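Long-range contacts in Card1 endonuclease domain-containing protein (Vibrio cholerae, PDB 1XMX), which is of unknown function but carries a Card1-like endonuclease domain of the PDDEXK clan and probably binds nucleic acid: residues Arg338-Ser343 with Ala361-Asp366; Asn278-Arg283 with Arg291-Val296. All coordinates share one frame; numbering follows the deposited sequence.

Interaction 1: residues Arg338-Ser343 with Ala361-Asp366; sequences RAMLVS and ALIGPD
M340 reaches past its partner A361 to I363, two residues along on the same face, its thioether lying across the isoleucine's outer branch. M340 SD is 3.8 Å from I363 CD1, and the bend at chi3 (-77°) turns CE back so that it also touches its partner's methyl, 3.9 Å from A361 CB. V342 shares this face, its CG2 standing 4.3 Å from I363 CB. On the other face L341 and L362 run side by side and point the same way; with CG of L362 beside its own backbone N (chi1 -69°), CD2 leans over to L341 CB at 3.8 Å. Between the faces, A361 and I363 each link the two residues flanking their partner: A361 gives its N-H to A339 O and takes one from L341 N, and I363 likewise spans L341 and S343. S343 N to I363 O is 2.8 Å and nearly straight (175°). Helix 371-380 packs on the M340 and I363 face, helix 321-333 on L341. The strands flank helix 349-358 in a beta-alpha-beta unit. Because backbone bonds satisfy these amides and the side chains add only apolar contact, direction and register are set mainly by the backbone.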
# COMPACT_ATOMS: atom_id res chain seq x y z
N ARG A 338 3.96 -3.52 -4.32
CA ARG A 338 3.33 -4.64 -5.05
C ARG A 338 1.84 -4.38 -5.23
O ARG A 338 1.22 -3.73 -4.41
CB ARG A 338 3.54 -5.94 -4.29
CG ARG A 338 4.88 -6.50 -4.69
CD ARG A 338 5.59 -7.46 -3.74
NE ARG A 338 4.76 -8.24 -2.84
CZ ARG A 338 4.30 -9.49 -3.04
NH1 ARG A 338 4.50 -10.17 -4.18
NH2 ARG A 338 3.60 -10.01 -2.08
N ALA A 339 1.29 -4.89 -6.32
CA ALA A 339 -0.13 -4.69 -6.57
C ALA A 339 -0.83 -5.92 -7.15
O ALA A 339 -0.28 -6.71 -7.91
CB ALA A 339 -0.39 -3.41 -7.47
N MET A 340 -2.09 -6.04 -6.77
CA MET A 340 -2.92 -7.15 -7.16
C MET A 340 -4.26 -6.63 -7.76
O MET A 340 -4.81 -5.63 -7.30
CB MET A 340 -3.23 -7.90 -5.88
CG MET A 340 -4.35 -8.88 -6.07
SD MET A 340 -4.63 -9.96 -4.68
CE MET A 340 -3.24 -11.16 -4.87
N LEU A 341 -4.80 -7.34 -8.74
CA LEU A 341 -6.20 -7.06 -9.15
C LEU A 341 -7.06 -8.25 -8.76
O LEU A 341 -6.78 -9.38 -9.14
CB LEU A 341 -6.28 -6.78 -10.66
CG LEU A 341 -7.65 -6.71 -11.33
CD1 LEU A 341 -8.48 -5.57 -10.74
CD2 LEU A 341 -7.44 -6.51 -12.86
N VAL A 342 -8.09 -8.00 -7.95
CA VAL A 342 -9.08 -9.05 -7.65
C VAL A 342 -10.30 -8.80 -8.56
O VAL A 342 -10.87 -7.71 -8.53
CB VAL A 342 -9.47 -9.07 -6.15
CG1 VAL A 342 -10.59 -10.11 -5.90
CG2 VAL A 342 -8.17 -9.34 -5.26
N SER A 343 -10.67 -9.79 -9.36
CA SER A 343 -11.71 -9.63 -10.36
C SER A 343 -12.79 -10.68 -10.15
O SER A 343 -12.50 -11.86 -10.06
CB SER A 343 -11.13 -9.78 -11.78
OG SER A 343 -12.15 -9.51 -12.75
N ALA A 361 -0.24 -9.15 -9.61
CA ALA A 361 -0.83 -10.43 -9.23
C ALA A 361 -2.33 -10.40 -9.62
O ALA A 361 -2.93 -9.32 -9.70
CB ALA A 361 -0.65 -10.64 -7.69
N LEU A 362 -2.93 -11.56 -9.83
CA LEU A 362 -4.36 -11.62 -10.14
C LEU A 362 -5.09 -12.63 -9.24
O LEU A 362 -4.57 -13.72 -8.98
CB LEU A 362 -4.60 -12.04 -11.61
CG LEU A 362 -4.21 -11.07 -12.71
CD1 LEU A 362 -4.61 -11.62 -14.05
CD2 LEU A 362 -4.83 -9.71 -12.51
N ILE A 363 -6.30 -12.28 -8.84
CA ILE A 363 -7.24 -13.30 -8.36
C ILE A 363 -8.57 -13.19 -9.14
O ILE A 363 -9.31 -12.19 -9.02
CB ILE A 363 -7.49 -13.23 -6.84
CG1 ILE A 363 -6.19 -13.51 -6.04
CG2 ILE A 363 -8.53 -14.26 -6.42
CD1 ILE A 363 -6.41 -13.32 -4.49
N GLY A 364 -8.86 -14.18 -9.95
CA GLY A 364 -10.13 -14.17 -10.67
C GLY A 364 -11.19 -15.05 -10.02
O GLY A 364 -11.01 -15.62 -8.90
N PRO A 365 -12.34 -15.16 -10.73
CA PRO A 365 -13.52 -15.84 -10.18
C PRO A 365 -13.23 -17.27 -9.74
O PRO A 365 -13.76 -17.72 -8.75
CB PRO A 365 -14.52 -15.82 -11.36
CG PRO A 365 -13.72 -15.42 -12.57
CD PRO A 365 -12.58 -14.59 -12.07
N ASP A 366 -12.40 -17.99 -10.47
CA ASP A 366 -12.17 -19.38 -10.16
C ASP A 366 -11.50 -19.51 -8.78
O ASP A 366 -11.82 -20.43 -7.97
CB ASP A 366 -11.31 -20.02 -11.26
CG ASP A 366 -12.07 -20.14 -12.59
OD1 ASP A 366 -13.34 -20.16 -12.60
OD2 ASP A 366 -11.39 -20.22 -13.65

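Interaction 2: residues Asn278-Arg283 with Arg291-Val296; sequences NVQVYR and RNELDV
V281 and L294 meet because each turns a branch along its strand toward the other: V281 CG2 lies beside its own backbone N (chi1 -176° places CG1 opposite), and L294 CG takes the position beside N as well, leaving V281 CG2 3.7 Å from L294 CG. V279, on the same face, packs its CB 4.1 Å from L294 CB. Farther along, R283 bends at chi3 (-66°) and N292 holds its amide beside its own backbone N, so that one water bridges them, accepting from R283 NE at 2.8 Å and from N292 ND2 at 2.6 Å; its bond to V281 O is weak. The carbonyl side of that amide is held by K324. On the opposite face the R291 stem runs obliquely to the Y282 ring, with CG 3.7 Å from CE2, and the Q280 amide sits between R291 and the E293 carboxylate. Antiparallel bonds join V281 to N292 in both directions and likewise V279 to L294. N278 adds a G1 beta bulge, facing L294 together with V279; in the left-handed region usual for that position (phi 56°), N278 N donates to D295 O at 2.7 Å. The D295 side chain leaves its CA pointing away from 278-283, and OD2 accepts from C309 N. Helix 321-333 backs the apolar face, L332 touching both V281 and L294, while strand 154-156 pairs with the outer side of 279-283 and strand 303-310 takes up the other partner's continuation through V296 and I307.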
# COMPACT_ATOMS: atom_id res chain seq x y z
N ASN A 278 -10.63 1.66 0.84
CA ASN A 278 -10.99 2.81 0.01
C ASN A 278 -10.25 4.10 0.38
O ASN A 278 -10.87 5.14 0.62
CB ASN A 278 -12.51 3.03 0.01
CG ASN A 278 -13.23 2.04 -0.89
OD1 ASN A 278 -12.86 1.87 -2.06
ND2 ASN A 278 -14.27 1.37 -0.37
N VAL A 279 -8.92 4.02 0.41
CA VAL A 279 -8.11 5.17 0.70
C VAL A 279 -8.25 6.17 -0.46
O VAL A 279 -8.07 5.79 -1.63
CB VAL A 279 -6.63 4.73 0.84
CG1 VAL A 279 -5.81 5.90 1.34
CG2 VAL A 279 -6.53 3.55 1.82
N GLN A 280 -8.64 7.41 -0.15
CA GLN A 280 -8.56 8.51 -1.13
C GLN A 280 -7.14 9.11 -1.17
O GLN A 280 -6.62 9.47 -0.14
CB GLN A 280 -9.57 9.60 -0.80
CG GLN A 280 -10.97 9.06 -0.51
CD GLN A 280 -11.56 8.36 -1.73
OE1 GLN A 280 -12.00 7.20 -1.67
NE2 GLN A 280 -11.55 9.05 -2.84
N VAL A 281 -6.53 9.24 -2.35
CA VAL A 281 -5.13 9.64 -2.49
C VAL A 281 -5.10 10.88 -3.38
O VAL A 281 -5.68 10.88 -4.48
CB VAL A 281 -4.27 8.56 -3.22
CG1 VAL A 281 -2.75 8.98 -3.27
CG2 VAL A 281 -4.46 7.20 -2.64
N TYR A 282 -4.45 11.92 -2.88
CA TYR A 282 -4.31 13.20 -3.56
C TYR A 282 -2.83 13.52 -3.85
O TYR A 282 -1.97 13.28 -2.99
CB TYR A 282 -4.94 14.31 -2.68
CG TYR A 282 -6.41 14.10 -2.38
CD1 TYR A 282 -6.83 13.38 -1.26
CD2 TYR A 282 -7.39 14.61 -3.23
CE1 TYR A 282 -8.19 13.19 -0.98
CE2 TYR A 282 -8.76 14.42 -2.98
CZ TYR A 282 -9.15 13.70 -1.85
OH TYR A 282 -10.51 13.52 -1.60
N ARG A 283 -2.55 14.05 -5.05
CA ARG A 283 -1.23 14.58 -5.39
C ARG A 283 -1.38 15.95 -6.04
O ARG A 283 -2.14 16.09 -6.99
CB ARG A 283 -0.46 13.63 -6.31
CG ARG A 283 -0.05 12.32 -5.63
CD ARG A 283 0.52 11.28 -6.58
NE ARG A 283 -0.48 10.79 -7.52
CZ ARG A 283 -0.31 9.84 -8.45
NH1 ARG A 283 0.84 9.21 -8.62
NH2 ARG A 283 -1.33 9.52 -9.24
N ARG A 291 -6.38 12.70 -8.35
CA ARG A 291 -7.07 11.93 -7.28
C ARG A 291 -7.13 10.46 -7.71
O ARG A 291 -7.41 10.16 -8.87
CB ARG A 291 -8.49 12.49 -7.04
CG ARG A 291 -9.23 12.05 -5.73
CD ARG A 291 -9.25 10.55 -5.49
NE ARG A 291 -10.58 9.98 -5.21
CZ ARG A 291 -11.25 9.08 -5.97
NH1 ARG A 291 -10.70 8.64 -7.11
NH2 ARG A 291 -12.46 8.62 -5.60
N ASN A 292 -6.82 9.56 -6.78
CA ASN A 292 -6.91 8.14 -7.02
C ASN A 292 -7.61 7.52 -5.83
O ASN A 292 -7.72 8.16 -4.81
CB ASN A 292 -5.52 7.55 -7.19
CG ASN A 292 -4.89 7.90 -8.54
OD1 ASN A 292 -5.35 7.45 -9.62
ND2 ASN A 292 -3.80 8.68 -8.48
N GLU A 293 -8.10 6.28 -5.96
CA GLU A 293 -8.66 5.55 -4.81
C GLU A 293 -8.02 4.19 -4.69
O GLU A 293 -7.95 3.47 -5.66
CB GLU A 293 -10.17 5.37 -4.93
CG GLU A 293 -10.75 4.49 -3.82
CD GLU A 293 -12.25 4.47 -3.85
OE1 GLU A 293 -12.84 3.72 -4.67
OE2 GLU A 293 -12.86 5.22 -3.05
N LEU A 294 -7.55 3.81 -3.50
CA LEU A 294 -7.00 2.47 -3.30
C LEU A 294 -8.06 1.59 -2.62
O LEU A 294 -8.46 1.85 -1.48
CB LEU A 294 -5.69 2.51 -2.47
CG LEU A 294 -4.64 3.53 -2.82
CD1 LEU A 294 -3.44 3.45 -1.91
CD2 LEU A 294 -4.15 3.38 -4.23
N ASP A 295 -8.59 0.61 -3.35
CA ASP A 295 -9.69 -0.20 -2.84
C ASP A 295 -9.32 -0.84 -1.49
O ASP A 295 -10.00 -0.62 -0.49
CB ASP A 295 -10.19 -1.20 -3.90
CG ASP A 295 -10.76 -0.51 -5.14
OD1 ASP A 295 -11.15 0.67 -5.06
OD2 ASP A 295 -10.80 -1.13 -6.23
N VAL A 296 -8.24 -1.62 -1.47
CA VAL A 296 -7.66 -2.11 -0.22
C VAL A 296 -6.19 -1.85 -0.33
O VAL A 296 -5.54 -2.22 -1.32
CB VAL A 296 -7.91 -3.62 0.03
CG1 VAL A 296 -7.35 -4.09 1.46
CG2 VAL A 296 -9.38 -3.95 -0.12
O HOH W 1 -3.21 10.63 -6.80

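Overall arrangement
From the N terminus, interaction 2 comes first and closes a short hairpin between strands 279-285 and 288-300. The chain then runs through strand 303-310 and helix 321-333 before interaction 1 closes the beta-alpha-beta unit around helix 349-358. The two loops follow in series, neither nested nor crossed, with centres about 18 Å apart and nearest atoms about 7 Å apart. Strand 303-310 links them within one sheet, antiparallel to 288-300 and parallel to 338-343, and helix 321-333 touches both. D295, at the bend within strand 288-300, with E308 and K310 on the linking strand, is consistent with the signature of the PDDEXK clan.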